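Local coordinates for protein enoyl-CoA hydratase/carnithine racemase (Magnetospirillum magneticum, PDB 4NEK) that probably acts on acyl-CoA thioesters as a member of the enoyl-CoA hydratase/isomerase family, perhaps as a delta(3)-delta(2)-enoyl-CoA isomerase, at residues D47-L52 with K192-P197; L6-V9 with Q14-R17; A86-R91 with L110-L115; V16-P21 with T58-G63; M208-P211 with D217-T220. All blocks are in the same frame, centred on the assembly; numbering follows the deposited sequence.

Overall arrangement
Contacts 1, 2 and 4 involve the six-stranded sheet; contact 3 lies near the centre of the chain and contact 5 among the C-terminal helices. Contacts 2 and 4 share Val16 and Arg17 on strand 13-18, their centres about 13 Å apart. Contact 1 starts from the neighbouring strand 50-54, which is hydrogen-bonded to 13-18, and reaches the end of helix 179-194 from much later in the chain. Contact 3 joins two segments lying in sequence between the halves of contact 1, which it meets through Leu115 and Leu193. Contact 5, about 32 Å from contact 2 between centres, is linked to contact 3 by Lys209. Contacts 1, 3 and 5 also touch neighbouring subunits, so the same helices and loops that pack within the chain also face its neighbours.

Contact 1 (D47-L52 with K192-P197); sequences DVNVFL and KLAAKP
The carboxamide of Asn49 meets the end of helix 179-194 with its edge: ND2 donates to Ala194 O at 3.0 Å, with an N-H...O angle of 149°. The acceptor lies almost exactly in the amide plane, and the donor lies in the carbonyl plane on a lone pair of the oxygen, so the direction of the bond suits both groups. With chi1 at -71°, Asn49 CG is turned beside its own backbone N and opposite the carbonyl carbon, which carries the amide over to Ala194, near the C-terminal end of the helix. Nearer the backbone, Asn49 CB lies 4.1 Å from Ala194 CB. Replacement by an alanine would probably keep much of that methyl contact but leave Ala194 O without this amide donor near the helix end. Next along the chain, Val50 sends CG2 alone across: it sits 3.8 Å from Leu193 CB and 4.0 Å from Ala194 CB, and the Val50 and Leu193 side chains cross at about a right angle. The valine branch thus packs where the two helical residues adjoin. Leu193 continues into the core against Val95 and Leu201, whereas Lys192 leaves on another side of the helix for salt bridges with Glu160 of one neighbouring subunit and Glu180 and Asp181 of another. Polar at the entrance to the strand and apolar at Val50, the contact lays the C-terminal end of helix 179-194 against the start of strand 50-54, helix-against-sheet packing of the kind found in the crotonase fold.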
# COMPACT_ATOMS: atom_id res chain seq x y z
N ASP C 47 -7.46 39.90 -9.19
CA ASP C 47 -6.04 39.57 -9.03
C ASP C 47 -5.79 38.24 -8.37
O ASP C 47 -4.65 37.81 -8.22
CB ASP C 47 -5.35 40.63 -8.16
CG ASP C 47 -5.38 42.01 -8.79
OD1 ASP C 47 -5.04 42.11 -9.98
OD2 ASP C 47 -5.74 42.97 -8.10
N VAL C 48 -6.86 37.59 -7.93
CA VAL C 48 -6.76 36.31 -7.26
C VAL C 48 -7.19 35.14 -8.16
O VAL C 48 -8.29 35.13 -8.69
CB VAL C 48 -7.66 36.30 -6.06
CG1 VAL C 48 -7.71 34.90 -5.45
CG2 VAL C 48 -7.13 37.28 -5.05
N ASN C 49 -6.30 34.17 -8.31
CA ASN C 49 -6.59 32.98 -9.05
C ASN C 49 -6.81 31.75 -8.19
O ASN C 49 -7.53 30.85 -8.61
CB ASN C 49 -5.44 32.67 -9.98
CG ASN C 49 -5.34 33.65 -11.13
OD1 ASN C 49 -6.17 34.54 -11.29
ND2 ASN C 49 -4.37 33.44 -11.97
N VAL C 50 -6.20 31.73 -7.00
CA VAL C 50 -6.20 30.56 -6.16
C VAL C 50 -6.19 30.99 -4.71
O VAL C 50 -5.54 31.97 -4.39
CB VAL C 50 -4.93 29.75 -6.45
CG1 VAL C 50 -4.82 28.52 -5.56
CG2 VAL C 50 -4.92 29.31 -7.88
N PHE C 51 -6.81 30.19 -3.84
CA PHE C 51 -6.68 30.35 -2.38
C PHE C 51 -5.71 29.36 -1.79
O PHE C 51 -5.65 28.22 -2.20
CB PHE C 51 -8.00 30.08 -1.70
CG PHE C 51 -9.08 31.09 -2.03
CD1 PHE C 51 -9.21 32.22 -1.28
CD2 PHE C 51 -9.99 30.84 -3.04
CE1 PHE C 51 -10.20 33.14 -1.57
CE2 PHE C 51 -10.99 31.74 -3.33
CZ PHE C 51 -11.09 32.91 -2.61
N LEU C 52 -5.03 29.80 -0.76
CA LEU C 52 -4.21 28.92 0.04
C LEU C 52 -4.53 29.10 1.52
O LEU C 52 -4.32 30.16 2.08
CB LEU C 52 -2.75 29.23 -0.20
CG LEU C 52 -1.78 28.56 0.76
CD1 LEU C 52 -1.87 27.06 0.62
CD2 LEU C 52 -0.36 28.97 0.45
N LYS C 192 1.44 26.96 -9.13
CA LYS C 192 1.33 26.20 -10.32
C LYS C 192 -0.13 26.26 -10.82
O LYS C 192 -0.37 26.39 -12.01
CB LYS C 192 1.80 24.78 -10.06
CG LYS C 192 1.94 24.00 -11.32
CD LYS C 192 2.58 22.64 -11.11
CE LYS C 192 2.51 21.85 -12.43
NZ LYS C 192 3.47 20.71 -12.46
N LEU C 193 -1.10 26.18 -9.92
CA LEU C 193 -2.48 26.38 -10.32
C LEU C 193 -2.73 27.80 -10.82
O LEU C 193 -3.49 28.01 -11.77
CB LEU C 193 -3.42 26.11 -9.16
CG LEU C 193 -3.59 24.65 -8.79
CD1 LEU C 193 -4.33 24.53 -7.48
CD2 LEU C 193 -4.34 23.90 -9.86
N ALA C 194 -2.08 28.77 -10.18
CA ALA C 194 -2.34 30.15 -10.53
C ALA C 194 -1.77 30.46 -11.90
O ALA C 194 -2.25 31.39 -12.54
CB ALA C 194 -1.73 31.09 -9.49
N ALA C 195 -0.79 29.69 -12.36
CA ALA C 195 -0.22 29.91 -13.69
C ALA C 195 -1.03 29.25 -14.78
O ALA C 195 -0.77 29.48 -15.93
CB ALA C 195 1.19 29.40 -13.76
N LYS C 196 -2.04 28.45 -14.45
CA LYS C 196 -2.93 27.94 -15.48
C LYS C 196 -3.86 29.07 -15.92
O LYS C 196 -4.02 30.05 -15.19
CB LYS C 196 -3.81 26.84 -14.91
CG LYS C 196 -3.07 25.73 -14.26
CD LYS C 196 -1.97 25.20 -15.11
CE LYS C 196 -1.63 23.79 -14.65
NZ LYS C 196 -0.27 23.45 -15.06
N PRO C 197 -4.52 28.91 -17.08
CA PRO C 197 -5.56 29.87 -17.49
C PRO C 197 -6.81 29.82 -16.63
O PRO C 197 -7.55 28.83 -16.67
CB PRO C 197 -5.88 29.44 -18.94
CG PRO C 197 -5.47 28.01 -19.04
CD PRO C 197 -4.32 27.86 -18.09

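Contact 2 (L6-V9 with Q14-R17); sequences LSHV and QVVR
His8 and Val15 stand side by side and point the same way, with Val15 CB over one face of the imidazole, 4.1 Å from the ring centroid and 27° off its normal. This CH-pi contact depends on the histidine's chi1 of 72°, which places CG between the backbone N and carbonyl carbon and swings the ring across the strand toward its partner. Leu6 and Arg17 project on the same face, with Leu6 CB 4.3 Å from Arg17 CB. The strands form an antiparallel beta hairpin at the edge of the sheet: Leu6-Arg17 and His8-Val15 are hydrogen-bonded pairs, Ser7-Val16 and Val9-Gln14 non-hydrogen-bonded ones. The two backbone bonds between Leu6 and Arg17 are nearly straight, Arg17 N to Leu6 O being 2.8 Å. Ser7, Val9, Gln14 and Val16 occupy the other face, toward helix 29-44. There Gln14 crosses Val9 at a slant, its OE1 4.0 Å from Val9 CG2, and NE2 gives a weak bond to Ala38 O. Ser7 OG reaches across to the partner strand in a weak 3.3 Å bond to Val15 O, which also accepts from His8 N. Beyond the pair with Leu6, Arg17 bends at chi3 and takes its guanidinium to Gly55 O and Glu183.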
# COMPACT_ATOMS: atom_id res chain seq x y z
N LEU C 6 -5.55 36.13 9.13
CA LEU C 6 -4.70 36.99 8.32
C LEU C 6 -4.92 36.63 6.89
O LEU C 6 -4.99 35.48 6.55
CB LEU C 6 -3.23 36.77 8.64
CG LEU C 6 -2.89 36.95 10.12
CD1 LEU C 6 -1.47 36.49 10.46
CD2 LEU C 6 -3.08 38.40 10.52
N SER C 7 -5.01 37.63 6.04
CA SER C 7 -5.22 37.39 4.65
C SER C 7 -4.42 38.37 3.83
O SER C 7 -4.36 39.52 4.16
CB SER C 7 -6.69 37.57 4.35
OG SER C 7 -6.93 37.15 3.03
N HIS C 8 -3.83 37.91 2.74
CA HIS C 8 -3.14 38.81 1.84
C HIS C 8 -2.92 38.10 0.51
O HIS C 8 -3.00 36.89 0.45
CB HIS C 8 -1.81 39.23 2.44
CG HIS C 8 -0.80 38.14 2.47
ND1 HIS C 8 0.11 37.96 1.45
CD2 HIS C 8 -0.54 37.18 3.38
CE1 HIS C 8 0.90 36.94 1.74
NE2 HIS C 8 0.53 36.45 2.91
N VAL C 9 -2.65 38.86 -0.54
CA VAL C 9 -2.50 38.30 -1.89
C VAL C 9 -1.07 38.40 -2.38
O VAL C 9 -0.48 39.43 -2.25
CB VAL C 9 -3.37 39.07 -2.87
CG1 VAL C 9 -3.23 38.49 -4.26
CG2 VAL C 9 -4.83 39.03 -2.43
N GLN C 14 -4.35 34.05 -2.92
CA GLN C 14 -4.80 34.64 -1.68
C GLN C 14 -4.56 33.73 -0.50
O GLN C 14 -5.17 32.69 -0.39
CB GLN C 14 -6.26 34.96 -1.72
CG GLN C 14 -6.61 35.73 -0.46
CD GLN C 14 -7.93 36.46 -0.56
OE1 GLN C 14 -8.25 37.04 -1.58
NE2 GLN C 14 -8.70 36.42 0.52
N VAL C 15 -3.66 34.14 0.37
CA VAL C 15 -3.28 33.38 1.51
C VAL C 15 -4.19 33.76 2.65
O VAL C 15 -4.42 34.94 2.90
CB VAL C 15 -1.87 33.73 1.92
CG1 VAL C 15 -1.46 32.94 3.15
CG2 VAL C 15 -0.91 33.43 0.79
N VAL C 16 -4.76 32.76 3.29
CA VAL C 16 -5.73 32.94 4.36
C VAL C 16 -5.26 32.08 5.52
O VAL C 16 -5.22 30.88 5.39
CB VAL C 16 -7.11 32.46 3.90
CG1 VAL C 16 -8.11 32.60 5.02
CG2 VAL C 16 -7.59 33.25 2.68
N ARG C 17 -4.83 32.70 6.59
CA ARG C 17 -4.17 32.00 7.65
C ARG C 17 -4.94 32.14 8.97
O ARG C 17 -5.29 33.24 9.36
CB ARG C 17 -2.76 32.53 7.87
CG ARG C 17 -2.06 31.73 8.95
CD ARG C 17 -0.75 32.34 9.36
NE ARG C 17 0.26 32.37 8.32
CZ ARG C 17 1.06 31.34 7.99
NH1 ARG C 17 1.01 30.17 8.62
NH2 ARG C 17 1.91 31.48 7.01

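Contact 3 (A86-R91 with L110-L115); sequences AVAGAR and LPHCDL
The last turn of helix 79-88 faces the short 3-10 segment 110-112, and the backbones come nearest at Ala88 and His112, whose CA atoms are 5.4 Å apart. Ala88 CB lies over one face of the His112 ring, 4.1 Å from the centroid and 27° off the normal, a CH-pi contact nearest the ND1 side. One residue earlier, Val87 extends CG1 to 3.9 Å from His112 CB, the two side chains crossing at about a right angle. The chi1 of His112, -52°, holds its imidazole beside the backbone N. A water sits in the plane of the ring at its edge, 2.8 Å from His112 ND1, and donates to Ala88 O at 3.2 Å. At the other nitrogen, His112 NE2 bonds to Ala137 O. A leucine in place of His112 would probably keep some packing on Ala88 but leave both the water and Ala137 O without their ring partner. Ile215 and Met216 of a neighbouring subunit pack beside His112 and Ala88. Ala88 O also receives a bond from Lys209 NZ, so this helix-end carbonyl has two donors. Because Ala137 O can only accept, NE2 must be the donor there, and the nearby Lys209 ammonium is likely to disfavour a second proton on the ring.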
# COMPACT_ATOMS: atom_id res chain seq x y z
N ALA C 86 -19.31 28.98 1.79
CA ALA C 86 -18.37 29.76 1.01
C ALA C 86 -17.27 28.91 0.39
O ALA C 86 -16.89 29.12 -0.75
CB ALA C 86 -17.74 30.86 1.86
N VAL C 87 -16.74 27.95 1.15
CA VAL C 87 -15.67 27.10 0.62
C VAL C 87 -16.22 26.04 -0.31
O VAL C 87 -15.67 25.81 -1.37
CB VAL C 87 -14.89 26.42 1.74
CG1 VAL C 87 -13.82 25.53 1.15
CG2 VAL C 87 -14.26 27.48 2.63
N ALA C 88 -17.29 25.39 0.10
CA ALA C 88 -17.91 24.38 -0.74
C ALA C 88 -18.31 24.94 -2.09
O ALA C 88 -18.17 24.26 -3.08
CB ALA C 88 -19.12 23.80 -0.06
N GLY C 89 -18.78 26.18 -2.13
CA GLY C 89 -19.19 26.82 -3.38
C GLY C 89 -18.11 27.64 -4.09
O GLY C 89 -18.38 28.23 -5.14
N ALA C 90 -16.89 27.69 -3.56
CA ALA C 90 -15.86 28.51 -4.20
C ALA C 90 -15.55 28.05 -5.59
O ALA C 90 -15.25 26.87 -5.80
CB ALA C 90 -14.60 28.53 -3.37
N ARG C 91 -15.60 28.97 -6.54
CA ARG C 91 -15.34 28.65 -7.95
C ARG C 91 -13.85 28.51 -8.21
O ARG C 91 -13.42 27.72 -9.04
CB ARG C 91 -15.97 29.71 -8.85
CG ARG C 91 -17.49 29.81 -8.72
CD ARG C 91 -18.27 28.84 -9.65
NE ARG C 91 -17.89 28.88 -11.08
CZ ARG C 91 -18.57 28.35 -12.11
NH1 ARG C 91 -18.06 28.45 -13.34
NH2 ARG C 91 -19.75 27.74 -11.95
N LEU C 110 -11.71 19.58 4.48
CA LEU C 110 -10.70 19.22 3.50
C LEU C 110 -11.27 18.63 2.24
O LEU C 110 -10.67 18.76 1.15
CB LEU C 110 -9.71 18.27 4.13
CG LEU C 110 -9.00 18.89 5.34
CD1 LEU C 110 -8.04 17.87 5.95
CD2 LEU C 110 -8.26 20.15 5.00
N PRO C 111 -12.41 17.94 2.34
CA PRO C 111 -12.97 17.39 1.08
C PRO C 111 -13.44 18.45 0.09
O PRO C 111 -13.59 18.16 -1.08
CB PRO C 111 -14.14 16.58 1.54
CG PRO C 111 -13.76 16.15 2.93
CD PRO C 111 -12.98 17.29 3.51
N HIS C 112 -13.60 19.69 0.55
CA HIS C 112 -13.91 20.78 -0.34
C HIS C 112 -12.66 21.46 -0.90
O HIS C 112 -12.79 22.33 -1.73
CB HIS C 112 -14.76 21.80 0.39
CG HIS C 112 -15.95 21.19 1.04
ND1 HIS C 112 -17.01 20.70 0.30
CD2 HIS C 112 -16.22 20.92 2.33
CE1 HIS C 112 -17.89 20.16 1.12
NE2 HIS C 112 -17.44 20.28 2.36
N CYS C 113 -11.47 21.07 -0.46
CA CYS C 113 -10.28 21.59 -1.05
C CYS C 113 -9.90 20.82 -2.32
O CYS C 113 -10.31 19.68 -2.49
CB CYS C 113 -9.17 21.59 -0.03
SG CYS C 113 -9.59 22.66 1.37
N ASP C 114 -9.14 21.47 -3.20
CA ASP C 114 -8.74 20.88 -4.44
C ASP C 114 -7.43 20.17 -4.25
O ASP C 114 -7.23 19.09 -4.83
CB ASP C 114 -8.64 21.93 -5.48
CG ASP C 114 -10.00 22.60 -5.71
OD1 ASP C 114 -10.91 21.94 -6.27
OD2 ASP C 114 -10.17 23.78 -5.31
N LEU C 115 -6.56 20.72 -3.42
CA LEU C 115 -5.34 20.04 -3.02
C LEU C 115 -5.06 20.27 -1.57
O LEU C 115 -5.25 21.36 -1.08
CB LEU C 115 -4.13 20.61 -3.78
CG LEU C 115 -4.13 20.51 -5.29
CD1 LEU C 115 -2.97 21.31 -5.87
CD2 LEU C 115 -4.03 19.08 -5.77
O HOH W 1 -17.34 21.24 -2.38

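Contact 4 (V16-P21 with T58-G63); sequences VRMNRP and TDFSAG
Met18, a selenomethionine here, runs out extended at chi2 and then bends at chi3 (-79°), and this last turn drops its CE methyl onto the ring of Phe60. The ring is brought there by chi1 of -175°, its CG opposite the backbone N. CE stands 3.6 Å from the ring centroid, 17° off the normal and slightly toward the rim at CE1. SE lies above the same face but farther back, 5.4 Å from the centroid, so this is a Met-aromatic contact led by the methyl. CE also comes within 3.3 Å of Phe60 O, and SE packs more loosely on Ser61 CB. In the crotonase fold, this contact ties the end of strand 13-18 to the loop following strand 50-54; in relatives, that loop leads to the acyl-CoA pocket and one oxyanion-hole amide, a role its counterpart here probably shares. Ser61 OG shapes the loop through an ST turn, accepting from Gly63 N at 3.0 Å. Asn25 bridges two neighbouring positions, its ND2 bonding to Phe60 O and its O to Ser61 OG. Elsewhere in the contact, a water donates to both Pro21 O and Asp59 OD2, joining the segments without direct polar contact. Thr58 OG1 gives that same OD2 a 2.7 Å bond from above the carboxylate plane, while Asp59 OD1 accepts from Ala101 N.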
# COMPACT_ATOMS: atom_id res chain seq x y z
N VAL C 16 -4.76 32.76 3.29
CA VAL C 16 -5.73 32.94 4.36
C VAL C 16 -5.26 32.08 5.52
O VAL C 16 -5.22 30.88 5.39
CB VAL C 16 -7.11 32.46 3.90
CG1 VAL C 16 -8.11 32.60 5.02
CG2 VAL C 16 -7.59 33.25 2.68
N ARG C 17 -4.83 32.70 6.59
CA ARG C 17 -4.17 32.00 7.65
C ARG C 17 -4.94 32.14 8.97
O ARG C 17 -5.29 33.24 9.36
CB ARG C 17 -2.76 32.53 7.87
CG ARG C 17 -2.06 31.73 8.95
CD ARG C 17 -0.75 32.34 9.36
NE ARG C 17 0.26 32.37 8.32
CZ ARG C 17 1.06 31.34 7.99
NH1 ARG C 17 1.01 30.17 8.62
NH2 ARG C 17 1.91 31.48 7.01
N MSE C 18 -5.23 31.03 9.63
CA MSE C 18 -5.85 31.06 10.94
C MSE C 18 -4.77 31.32 11.92
O MSE C 18 -3.71 30.71 11.87
CB MSE C 18 -6.56 29.77 11.23
CG MSE C 18 -7.71 29.59 10.24
SE MSE C 18 -8.53 27.78 10.44
CE MSE C 18 -7.18 26.71 9.43
N ASN C 19 -5.06 32.22 12.85
CA ASN C 19 -4.04 32.77 13.72
C ASN C 19 -4.51 32.96 15.16
O ASN C 19 -4.58 34.06 15.66
CB ASN C 19 -3.59 34.09 13.15
CG ASN C 19 -2.37 34.65 13.87
OD1 ASN C 19 -1.46 33.91 14.23
ND2 ASN C 19 -2.35 35.94 14.06
N ARG C 20 -4.82 31.85 15.82
CA ARG C 20 -5.11 31.80 17.22
C ARG C 20 -4.26 30.68 17.80
O ARG C 20 -4.76 29.69 18.32
CB ARG C 20 -6.60 31.55 17.40
CG ARG C 20 -7.10 31.71 18.81
CD ARG C 20 -8.59 31.40 18.88
NE ARG C 20 -9.11 31.63 20.23
CZ ARG C 20 -10.08 30.91 20.82
NH1 ARG C 20 -10.65 29.87 20.23
NH2 ARG C 20 -10.44 31.20 22.04
N PRO C 21 -2.96 30.80 17.65
CA PRO C 21 -2.11 29.64 17.88
C PRO C 21 -2.14 29.15 19.30
O PRO C 21 -1.93 27.95 19.53
CB PRO C 21 -0.70 30.15 17.55
CG PRO C 21 -0.80 31.63 17.57
CD PRO C 21 -2.20 31.96 17.16
N THR C 58 2.12 25.24 14.28
CA THR C 58 2.00 23.90 14.88
C THR C 58 0.67 23.21 14.67
O THR C 58 0.58 22.03 14.97
CB THR C 58 2.20 23.94 16.40
OG1 THR C 58 1.18 24.78 16.96
CG2 THR C 58 3.57 24.49 16.74
N ASP C 59 -0.37 23.91 14.21
CA ASP C 59 -1.68 23.32 14.10
C ASP C 59 -2.49 23.93 13.00
O ASP C 59 -2.30 25.06 12.64
CB ASP C 59 -2.46 23.50 15.38
CG ASP C 59 -1.86 22.76 16.56
OD1 ASP C 59 -2.08 21.52 16.68
OD2 ASP C 59 -1.17 23.43 17.39
N PHE C 60 -3.39 23.15 12.45
CA PHE C 60 -4.28 23.64 11.44
C PHE C 60 -5.51 24.20 12.15
O PHE C 60 -5.77 25.39 12.11
CB PHE C 60 -4.64 22.53 10.44
CG PHE C 60 -5.48 22.98 9.28
CD1 PHE C 60 -4.99 23.87 8.38
CD2 PHE C 60 -6.78 22.50 9.10
CE1 PHE C 60 -5.76 24.29 7.31
CE2 PHE C 60 -7.56 22.91 8.03
CZ PHE C 60 -7.05 23.82 7.14
N SER C 61 -6.29 23.32 12.78
CA SER C 61 -7.39 23.75 13.62
C SER C 61 -7.85 22.64 14.47
O SER C 61 -8.15 21.55 13.99
CB SER C 61 -8.58 24.21 12.78
OG SER C 61 -9.64 24.52 13.64
N ALA C 62 -7.99 22.95 15.74
CA ALA C 62 -8.57 22.03 16.68
C ALA C 62 -10.10 22.00 16.64
O ALA C 62 -10.70 21.46 17.52
CB ALA C 62 -8.10 22.38 18.06
N GLY C 63 -10.73 22.60 15.64
CA GLY C 63 -12.15 22.54 15.48
C GLY C 63 -12.77 23.63 16.28
O GLY C 63 -12.12 24.59 16.63
O HOH W 2 -1.21 26.30 17.10

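Contact 5 (M208-P211 with D217-T220); sequences MKTP and DRLT
Arg218 NH2 reaches from helix 215-230 to two successive carbonyls of the preceding loop, Thr210 O and Pro211 O, tying helix 215-230 to the loop that follows helix 198-208, in the C-terminal helical part of the crotonase fold. The stronger bond goes to Thr210 O at 3.0 Å, with an N-H...O angle of 148°. That oxygen lies near the guanidinium plane, at its edge, yet the donor stands 65° above the carbonyl plane, so the bond is well directed for the arginine but not for an oxygen lone pair. The second bond, 3.1 Å from NH2 to Pro211 O, is weak and strongly bent. Thr210 adds packing: CB lies 3.6 Å and CG2 3.7 Å from Arg218 NH2, the side chains crossing at a slant. The arginine arrives by a folded route: CG lies opposite the backbone N, and the bends at chi2 and chi3 curl the chain back toward the loop. Further out, Glu213 from the same loop forms a salt bridge with Arg218 NE, and Ser140 of a neighbouring subunit bonds to NH1, so all three guanidinium nitrogens have partners and the group's rotation is probably fixed. Thr210 is held in turn from the helix before it: Thr210 OG1 hydrogen-bonds to Ala206 O of helix 198-208.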
# COMPACT_ATOMS: atom_id res chain seq x y z
N MSE C 208 -15.77 18.94 -12.47
CA MSE C 208 -15.38 17.92 -11.50
C MSE C 208 -16.34 17.83 -10.38
O MSE C 208 -16.58 16.76 -9.87
CB MSE C 208 -14.00 18.18 -10.94
CG MSE C 208 -12.94 17.82 -11.98
SE MSE C 208 -11.19 18.33 -11.30
CE MSE C 208 -10.88 16.88 -10.00
N LYS C 209 -16.88 18.97 -9.98
CA LYS C 209 -17.74 19.04 -8.81
C LYS C 209 -19.20 19.02 -9.14
O LYS C 209 -20.04 19.23 -8.27
CB LYS C 209 -17.39 20.29 -8.02
CG LYS C 209 -16.00 20.17 -7.45
CD LYS C 209 -15.62 21.31 -6.56
CE LYS C 209 -16.44 21.33 -5.30
NZ LYS C 209 -15.86 22.28 -4.31
N THR C 210 -19.52 18.77 -10.40
CA THR C 210 -20.91 18.62 -10.79
C THR C 210 -21.35 17.24 -10.36
O THR C 210 -20.64 16.26 -10.57
CB THR C 210 -21.05 18.79 -12.29
OG1 THR C 210 -20.60 20.10 -12.63
CG2 THR C 210 -22.46 18.58 -12.73
N PRO C 211 -22.56 17.15 -9.78
CA PRO C 211 -23.02 15.84 -9.32
C PRO C 211 -23.01 14.84 -10.44
O PRO C 211 -23.28 15.18 -11.59
CB PRO C 211 -24.45 16.10 -8.86
CG PRO C 211 -24.43 17.51 -8.42
CD PRO C 211 -23.48 18.22 -9.36
N ASP C 217 -25.18 11.92 -20.50
CA ASP C 217 -25.39 13.33 -20.12
C ASP C 217 -24.10 14.04 -19.81
O ASP C 217 -23.91 15.19 -20.21
CB ASP C 217 -26.27 13.45 -18.89
CG ASP C 217 -27.68 12.93 -19.12
OD1 ASP C 217 -28.08 12.74 -20.30
OD2 ASP C 217 -28.41 12.71 -18.12
N ARG C 218 -23.18 13.35 -19.14
CA ARG C 218 -21.91 13.99 -18.81
C ARG C 218 -21.07 14.24 -20.06
O ARG C 218 -20.43 15.30 -20.19
CB ARG C 218 -21.11 13.16 -17.78
CG ARG C 218 -19.73 13.73 -17.45
CD ARG C 218 -19.80 15.16 -16.97
NE ARG C 218 -20.54 15.22 -15.70
CZ ARG C 218 -20.01 15.37 -14.50
NH1 ARG C 218 -18.70 15.53 -14.34
NH2 ARG C 218 -20.81 15.39 -13.43
N LEU C 219 -21.10 13.30 -21.00
CA LEU C 219 -20.40 13.51 -22.27
C LEU C 219 -20.90 14.74 -22.99
O LEU C 219 -20.11 15.56 -23.49
CB LEU C 219 -20.56 12.33 -23.19
CG LEU C 219 -19.85 11.08 -22.68
CD1 LEU C 219 -20.16 9.89 -23.56
CD2 LEU C 219 -18.35 11.34 -22.63
N THR C 220 -22.22 14.87 -23.02
CA THR C 220 -22.84 16.03 -23.63
C THR C 220 -22.42 17.31 -22.92
O THR C 220 -22.07 18.31 -23.55
CB THR C 220 -24.37 15.88 -23.61
OG1 THR C 220 -24.71 14.76 -24.42
CG2 THR C 220 -25.07 17.08 -24.14